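Local coordinates for protein beta-agarase (Persicobacter, PDB 6AII) that probably hydrolyses the beta-1,4 linkages of agarose, as a family GH16 beta-agarase, releasing neoagarobiose, at residues V135-D140 against I146-N151; F180-R183 against F188-Y191. One frame throughout, in Å; residues are numbered along the deposited sequence.

Contact 1: V135-D140 against I146-N151; sequences VWMISD and IDICEN
Met137 and Ile146 lie side by side on one face of an antiparallel strand pair, the methionine CE resting 4.0 Å from the isoleucine CD1. Ile148 crosses the methionine at a slant, its CD1 4.0 Å from Met137 CG, and Val135 CG1 meets Ile148 CB at 4.1 Å. The branched Ile146 and Ile148 pack on Trp223, Ile219 and Val221 of strand 217-225, the flexible Met137 on Leu282 of strand 280-287.

The other face carries the indole of Trp136 and the carboxylate of Asp147. Trp136 CB sits 3.5 Å from Asp147 OD1, but chi1 of 56° turns the indole away from strand 144-151, and Trp136 NE1 makes its hydrogen bond to Asn285 OD1.

Ile148 and Cys149 together face Val135, a classic beta bulge between the Val135-Cys149 and Trp136-Asp147 pairs. Val135 O accepts Cys149 N at 3.0 Å and, weakly, Ile148 N. The extra residue lets Asp147 and Glu150 share a face. With Glu145 they match the GH16 signature ExDxxE, whose glutamates serve in relatives as nucleophile and acid/base, so the face of Trp136 and Asp147 is probably the catalytic one; the apolar face of Met137, Ile146 and Val135 belongs to the core.

Contact 2: F180-R183 against F188-Y191; sequences FNNR and FDDY
This surface contact is the closing end of a beta hairpin, in which the end of strand 173-181 and the first loop residues after it meet Phe188 and strand 189-191. Asn181 and Asp189 form its hydrogen-bonded pair: Asn181 N reaches Asp189 O at 3.0 Å, and Asp189 N answers to Asn181 O. Their side chains add a third link, Asn181 ND2 to the anti lone pair of Asp189 OD2 at 3.3 Å, with amide and carboxylate nearly coplanar.

On the other face, Phe180 CE1 lies 3.4 Å from Asp190 CG, and Asp190 OD1 is hydrogen-bonded to His178 ND1. Phe180 CD1 is 3.7 Å from Phe188 CE1, the rings inclined at 70°. Arg183, bent at chi3 (78°), brings its guanidinium over a face of Phe188, a cation-pi contact with Arg183 CZ 4.4 Å from the Phe188 ring centroid, offset toward the rim; Arg183 NH1 stands above the centre of Phe180 and is hydrogen-bonded to Asp142 O. With an alanine at Phe180, loss of the ring would probably open a gap beside Asp190 and let Phe188 turn more freely. Asn182, in the left-handed conformation that asparagine tolerates well, starts the connecting loop of a typical antiparallel beta hairpin.

How the contacts relate
Contact 1 is buried near the centre of the molecule, contact 2 lies at the surface, and their centres are about 17 Å apart. Both are hairpin pairings within one sheet of the GH16 beta-sandwich, and they follow one another along the chain. Strand 144-151 of contact 1 is the sheet neighbour of strand 173-181 of contact 2, yet the two contacts stay about 5 Å apart at their nearest atoms. Apolar packing and a bulge suit the inner pair, which fills the core on one side and probably presents the catalytic acids on the other. The outer pair relies instead on asparagine, aspartate and arginine, polar groups that tolerate solvent, set against aromatic rings; Phe180 is the one buried residue among those that touch.

Contact 1: V135-D140 against I146-N151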
ATOM      1  N   VAL A 135       0.461   1.163  -0.268  1.00 17.76           N
ATOM      2  CA  VAL A 135      -0.969   1.460  -0.209  1.00 18.69           C
ATOM      3  C   VAL A 135      -1.571   0.426   0.758  1.00 19.33           C
ATOM      4  O   VAL A 135      -1.501  -0.778   0.518  1.00 19.31           O
ATOM      5  CB  VAL A 135      -1.668   1.372  -1.573  1.00 22.10           C
ATOM      6  CG1 VAL A 135      -3.116   1.817  -1.434  1.00 23.89           C
ATOM      7  CG2 VAL A 135      -0.977   2.188  -2.632  1.00 22.70           C
ATOM      8  N   TRP A 136      -2.118   0.894   1.880  1.00 19.14           N
ATOM      9  CA  TRP A 136      -2.536  -0.048   2.896  1.00 19.01           C
ATOM     10  C   TRP A 136      -3.604   0.586   3.777  1.00 20.36           C
ATOM     11  O   TRP A 136      -3.865   1.747   3.651  1.00 19.99           O
ATOM     12  CB  TRP A 136      -1.362  -0.592   3.699  1.00 21.59           C
ATOM     13  CG  TRP A 136      -0.496   0.434   4.363  1.00 22.41           C
ATOM     14  CD1 TRP A 136       0.334   1.350   3.771  1.00 23.24           C
ATOM     15  CD2 TRP A 136      -0.357   0.630   5.773  1.00 21.88           C
ATOM     16  NE1 TRP A 136       1.009   2.086   4.713  1.00 23.09           N
ATOM     17  CE2 TRP A 136       0.584   1.660   5.947  1.00 23.56           C
ATOM     18  CE3 TRP A 136      -0.975   0.018   6.870  1.00 22.06           C
ATOM     19  CZ2 TRP A 136       1.002   2.052   7.208  1.00 23.69           C
ATOM     20  CZ3 TRP A 136      -0.562   0.421   8.116  1.00 25.18           C
ATOM     21  CH2 TRP A 136       0.350   1.476   8.265  1.00 24.30           C
ATOM     22  N   MET A 137      -4.207  -0.233   4.605  1.00 18.10           N
ATOM     23  CA  MET A 137      -5.321   0.241   5.413  1.00 18.99           C
ATOM     24  C   MET A 137      -5.146  -0.294   6.837  1.00 19.32           C
ATOM     25  O   MET A 137      -4.686  -1.417   7.023  1.00 18.62           O
ATOM     26  CB  MET A 137      -6.633  -0.288   4.812  1.00 19.60           C
ATOM     27  CG  MET A 137      -6.777   0.067   3.331  1.00 19.70           C
ATOM     28  SD  MET A 137      -8.495  -0.072   2.746  1.00 22.42           S
ATOM     29  CE  MET A 137      -8.709  -1.820   2.902  1.00 23.54           C
ATOM     30  N   ILE A 138      -5.575   0.481   7.833  1.00 20.10           N
ATOM     31  CA  ILE A 138      -5.421  -0.030   9.221  1.00 20.84           C
ATOM     32  C   ILE A 138      -6.515   0.556  10.111  1.00 20.39           C
ATOM     33  O   ILE A 138      -6.997   1.660   9.874  1.00 20.70           O
ATOM     34  CB  ILE A 138      -4.035   0.269   9.820  1.00 24.25           C
ATOM     35  CG1 ILE A 138      -3.846  -0.485  11.146  1.00 27.71           C
ATOM     36  CG2 ILE A 138      -3.776   1.719   9.970  1.00 24.91           C
ATOM     37  CD1 ILE A 138      -2.448  -0.909  11.388  1.00 28.87           C
ATOM     38  N   SER A 139      -6.942  -0.305  11.031  1.00 21.12           N
ATOM     39  CA  SER A 139      -7.954   0.111  12.037  1.00 21.07           C
ATOM     40  C   SER A 139      -7.368   1.132  13.019  1.00 23.75           C
ATOM     41  O   SER A 139      -6.163   1.254  13.213  1.00 22.01           O
ATOM     42  CB  SER A 139      -8.490  -1.137  12.712  1.00 22.79           C
ATOM     43  OG  SER A 139      -7.492  -1.732  13.532  1.00 22.66           O
ATOM     44  N   ASP A 140      -8.265   1.914  13.639  1.00 22.32           N
ATOM     45  CA  ASP A 140      -7.824   2.971  14.512  1.00 24.51           C
ATOM     46  C   ASP A 140      -7.017   2.437  15.703  1.00 24.79           C
ATOM     47  O   ASP A 140      -6.126   3.141  16.181  1.00 26.49           O
ATOM     48  CB  ASP A 140      -9.007   3.735  15.099  1.00 25.52           C
ATOM     49  CG  ASP A 140      -9.758   4.615  14.136  1.00 30.23           C
ATOM     50  OD1 ASP A 140      -9.351   4.723  12.948  1.00 28.24           O
ATOM     51  OD2 ASP A 140     -10.772   5.219  14.588  1.00 31.60           O
ATOM     52  N   ILE A 146      -5.026  -4.212   6.210  1.00 20.10           N
ATOM     53  CA  ILE A 146      -5.017  -4.848   4.906  1.00 18.71           C
ATOM     54  C   ILE A 146      -3.977  -4.157   4.026  1.00 18.92           C
ATOM     55  O   ILE A 146      -3.995  -2.967   3.914  1.00 21.83           O
ATOM     56  CB  ILE A 146      -6.434  -4.772   4.288  1.00 19.23           C
ATOM     57  CG1 ILE A 146      -7.422  -5.594   5.107  1.00 19.78           C
ATOM     58  CG2 ILE A 146      -6.397  -5.214   2.809  1.00 20.58           C
ATOM     59  CD1 ILE A 146      -8.886  -5.298   4.779  1.00 22.93           C
ATOM     60  N   ASP A 147      -3.107  -4.928   3.398  1.00 19.13           N
ATOM     61  CA  ASP A 147      -2.046  -4.358   2.547  1.00 19.73           C
ATOM     62  C   ASP A 147      -2.424  -4.584   1.070  1.00 20.18           C
ATOM     63  O   ASP A 147      -2.337  -5.761   0.578  1.00 23.71           O
ATOM     64  CB  ASP A 147      -0.719  -5.042   2.818  1.00 19.98           C
ATOM     65  CG  ASP A 147      -0.379  -4.932   4.294  1.00 23.67           C
ATOM     66  OD1 ASP A 147      -0.445  -3.806   4.824  1.00 24.27           O
ATOM     67  OD2 ASP A 147      -0.212  -6.011   4.907  1.00 27.94           O
ATOM     68  N   ILE A 148      -2.801  -3.437   0.440  1.00 18.23           N
ATOM     69  CA  ILE A 148      -3.206  -3.408  -0.928  1.00 16.57           C
ATOM     70  C   ILE A 148      -1.967  -3.587  -1.814  1.00 19.82           C
ATOM     71  O   ILE A 148      -1.992  -4.318  -2.785  1.00 18.25           O
ATOM     72  CB  ILE A 148      -4.032  -2.173  -1.240  1.00 18.84           C
ATOM     73  CG1 ILE A 148      -5.316  -2.186  -0.389  1.00 21.39           C
ATOM     74  CG2 ILE A 148      -4.388  -2.119  -2.705  1.00 20.64           C
ATOM     75  CD1 ILE A 148      -6.161  -0.965  -0.498  1.00 20.56           C
ATOM     76  N   CYS A 149      -0.916  -2.885  -1.467  1.00 21.41           N
ATOM     77  CA  CYS A 149       0.331  -2.914  -2.272  1.00 22.37           C
ATOM     78  C   CYS A 149       1.503  -2.549  -1.357  1.00 20.60           C
ATOM     79  O   CYS A 149       1.470  -1.478  -0.768  1.00 19.86           O
ATOM     80  CB  CYS A 149       0.247  -1.897  -3.392  1.00 20.39           C
ATOM     81  SG  CYS A 149       1.850  -1.582  -4.253  1.00 23.25           S
ATOM     82  N   GLU A 150       2.510  -3.412  -1.244  1.00 20.27           N
ATOM     83  CA  GLU A 150       3.807  -3.016  -0.772  1.00 20.16           C
ATOM     84  C   GLU A 150       4.776  -3.390  -1.882  1.00 22.32           C
ATOM     85  O   GLU A 150       4.817  -4.535  -2.331  1.00 20.21           O
ATOM     86  CB  GLU A 150       4.283  -3.661   0.552  1.00 20.95           C
ATOM     87  CG  GLU A 150       3.303  -3.483   1.662  1.00 23.50           C
ATOM     88  CD  GLU A 150       3.828  -4.155   2.931  1.00 29.14           C
ATOM     89  OE1 GLU A 150       3.287  -5.231   3.213  1.00 26.75           O
ATOM     90  OE2 GLU A 150       4.835  -3.640   3.556  1.00 27.12           O
ATOM     91  N   ASN A 151       5.465  -2.398  -2.388  1.00 19.30           N
ATOM     92  CA  ASN A 151       6.342  -2.566  -3.527  1.00 21.51           C
ATOM     93  C   ASN A 151       7.582  -1.726  -3.299  1.00 19.37           C
ATOM     94  O   ASN A 151       7.485  -0.739  -2.538  1.00 20.84           O
ATOM     95  CB  ASN A 151       5.593  -2.129  -4.787  1.00 23.50           C
ATOM     96  CG  ASN A 151       6.493  -1.917  -5.987  1.00 27.21           C
ATOM     97  OD1 ASN A 151       7.023  -0.823  -6.115  1.00 28.89           O
ATOM     98  ND2 ASN A 151       6.827  -2.995  -6.644  1.00 32.14           N
TER

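Contact 2: F180-R183 against F188-Y191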
ATOM      1  N   PHE A 180      -3.181  -8.461  14.654  1.00 22.56           N
ATOM      2  CA  PHE A 180      -2.307  -8.377  15.759  1.00 24.28           C
ATOM      3  C   PHE A 180      -3.011  -8.869  17.032  1.00 25.72           C
ATOM      4  O   PHE A 180      -4.218  -9.029  17.062  1.00 27.05           O
ATOM      5  CB  PHE A 180      -1.839  -6.938  15.958  1.00 25.74           C
ATOM      6  CG  PHE A 180      -1.039  -6.400  14.781  1.00 26.91           C
ATOM      7  CD1 PHE A 180       0.313  -6.647  14.675  1.00 29.09           C
ATOM      8  CD2 PHE A 180      -1.668  -5.680  13.765  1.00 24.05           C
ATOM      9  CE1 PHE A 180       1.050  -6.173  13.603  1.00 29.49           C
ATOM     10  CE2 PHE A 180      -0.924  -5.204  12.693  1.00 27.29           C
ATOM     11  CZ  PHE A 180       0.426  -5.485  12.600  1.00 28.71           C
ATOM     12  N   ASN A 181      -2.192  -9.096  18.055  1.00 30.63           N
ATOM     13  CA  ASN A 181      -2.733  -9.550  19.339  1.00 33.03           C
ATOM     14  C   ASN A 181      -1.832  -8.996  20.442  1.00 34.22           C
ATOM     15  O   ASN A 181      -0.624  -8.928  20.286  1.00 31.80           O
ATOM     16  CB  ASN A 181      -2.785 -11.075  19.375  1.00 35.97           C
ATOM     17  CG  ASN A 181      -3.572 -11.622  20.555  1.00 42.37           C
ATOM     18  OD1 ASN A 181      -4.678 -11.171  20.830  1.00 42.09           O
ATOM     19  ND2 ASN A 181      -2.991 -12.597  21.235  1.00 43.82           N
ATOM     20  N   ASN A 182      -2.440  -8.566  21.545  1.00 37.58           N
ATOM     21  CA  ASN A 182      -1.652  -8.165  22.742  1.00 42.27           C
ATOM     22  C   ASN A 182      -0.687  -7.017  22.441  1.00 46.56           C
ATOM     23  O   ASN A 182       0.515  -7.086  22.823  1.00 41.13           O
ATOM     24  CB  ASN A 182      -0.839  -9.331  23.303  1.00 44.91           C
ATOM     25  CG  ASN A 182      -1.709 -10.363  23.974  1.00 47.23           C
ATOM     26  OD1 ASN A 182      -2.698 -10.021  24.609  1.00 54.45           O
ATOM     27  ND2 ASN A 182      -1.374 -11.622  23.782  1.00 51.21           N
ATOM     28  N   ARG A 183      -1.174  -5.957  21.787  1.00 43.96           N
ATOM     29  CA  ARG A 183      -0.278  -4.813  21.478  1.00 53.14           C
ATOM     30  C   ARG A 183       0.116  -4.042  22.760  1.00 57.60           C
ATOM     31  O   ARG A 183       1.027  -3.205  22.711  1.00 61.43           O
ATOM     32  CB  ARG A 183      -0.905  -3.886  20.432  1.00 46.71           C
ATOM     33  CG  ARG A 183      -1.009  -4.527  19.052  1.00 45.96           C
ATOM     34  CD  ARG A 183      -1.412  -3.545  17.956  1.00 45.62           C
ATOM     35  NE  ARG A 183      -0.283  -2.737  17.564  1.00 46.06           N
ATOM     36  CZ  ARG A 183       0.487  -2.921  16.493  1.00 50.08           C
ATOM     37  NH1 ARG A 183      -0.020  -3.232  15.312  1.00 45.68           N
ATOM     38  NH2 ARG A 183       1.786  -2.705  16.595  1.00 56.52           N
ATOM     39  N   PHE A 188       4.211  -8.300  21.204  1.00 57.17           N
ATOM     40  CA  PHE A 188       2.855  -8.505  20.675  1.00 48.64           C
ATOM     41  C   PHE A 188       2.918  -9.507  19.510  1.00 42.28           C
ATOM     42  O   PHE A 188       3.986  -9.805  19.007  1.00 42.18           O
ATOM     43  CB  PHE A 188       2.247  -7.151  20.315  1.00 51.19           C
ATOM     44  CG  PHE A 188       2.920  -6.410  19.188  1.00 55.82           C
ATOM     45  CD1 PHE A 188       2.692  -6.775  17.869  1.00 52.98           C
ATOM     46  CD2 PHE A 188       3.727  -5.307  19.444  1.00 61.49           C
ATOM     47  CE1 PHE A 188       3.294  -6.079  16.831  1.00 57.62           C
ATOM     48  CE2 PHE A 188       4.320  -4.604  18.405  1.00 57.97           C
ATOM     49  CZ  PHE A 188       4.103  -4.994  17.102  1.00 59.06           C
ATOM     50  N   ASP A 189       1.798 -10.114  19.161  1.00 32.96           N
ATOM     51  CA  ASP A 189       1.777 -11.071  18.124  1.00 30.56           C
ATOM     52  C   ASP A 189       1.348 -10.360  16.826  1.00 28.82           C
ATOM     53  O   ASP A 189       0.542  -9.452  16.850  1.00 27.70           O
ATOM     54  CB  ASP A 189       0.791 -12.192  18.432  1.00 36.54           C
ATOM     55  CG  ASP A 189       1.109 -12.865  19.759  1.00 44.62           C
ATOM     56  OD1 ASP A 189       2.256 -13.279  19.905  1.00 41.77           O
ATOM     57  OD2 ASP A 189       0.209 -12.939  20.612  1.00 44.24           O
ATOM     58  N   ASP A 190       1.857 -10.879  15.729  1.00 29.77           N
ATOM     59  CA  ASP A 190       1.458 -10.395  14.383  1.00 27.58           C
ATOM     60  C   ASP A 190       1.268 -11.588  13.450  1.00 24.32           C
ATOM     61  O   ASP A 190       2.267 -12.259  13.072  1.00 27.05           O
ATOM     62  CB  ASP A 190       2.604  -9.552  13.885  1.00 26.52           C
ATOM     63  CG  ASP A 190       2.435  -9.032  12.470  1.00 28.32           C
ATOM     64  OD1 ASP A 190       1.449  -9.407  11.828  1.00 25.99           O
ATOM     65  OD2 ASP A 190       3.337  -8.293  12.054  1.00 29.70           O
ATOM     66  N   TYR A 191       0.044 -11.893  13.041  1.00 22.19           N
ATOM     67  CA  TYR A 191      -0.199 -12.886  12.036  1.00 22.45           C
ATOM     68  C   TYR A 191      -0.384 -12.190  10.676  1.00 21.64           C
ATOM     69  O   TYR A 191      -1.261 -11.321  10.537  1.00 19.72           O
ATOM     70  CB  TYR A 191      -1.467 -13.731  12.275  1.00 23.47           C
ATOM     71  CG  TYR A 191      -1.877 -14.566  11.093  1.00 22.45           C
ATOM     72  CD1 TYR A 191      -1.067 -15.564  10.597  1.00 21.70           C
ATOM     73  CD2 TYR A 191      -3.007 -14.239  10.340  1.00 22.23           C
ATOM     74  CE1 TYR A 191      -1.403 -16.301   9.470  1.00 22.63           C
ATOM     75  CE2 TYR A 191      -3.340 -14.938   9.188  1.00 20.34           C
ATOM     76  CZ  TYR A 191      -2.522 -15.950   8.727  1.00 21.68           C
ATOM     77  OH  TYR A 191      -2.770 -16.638   7.587  1.00 23.96           O
TER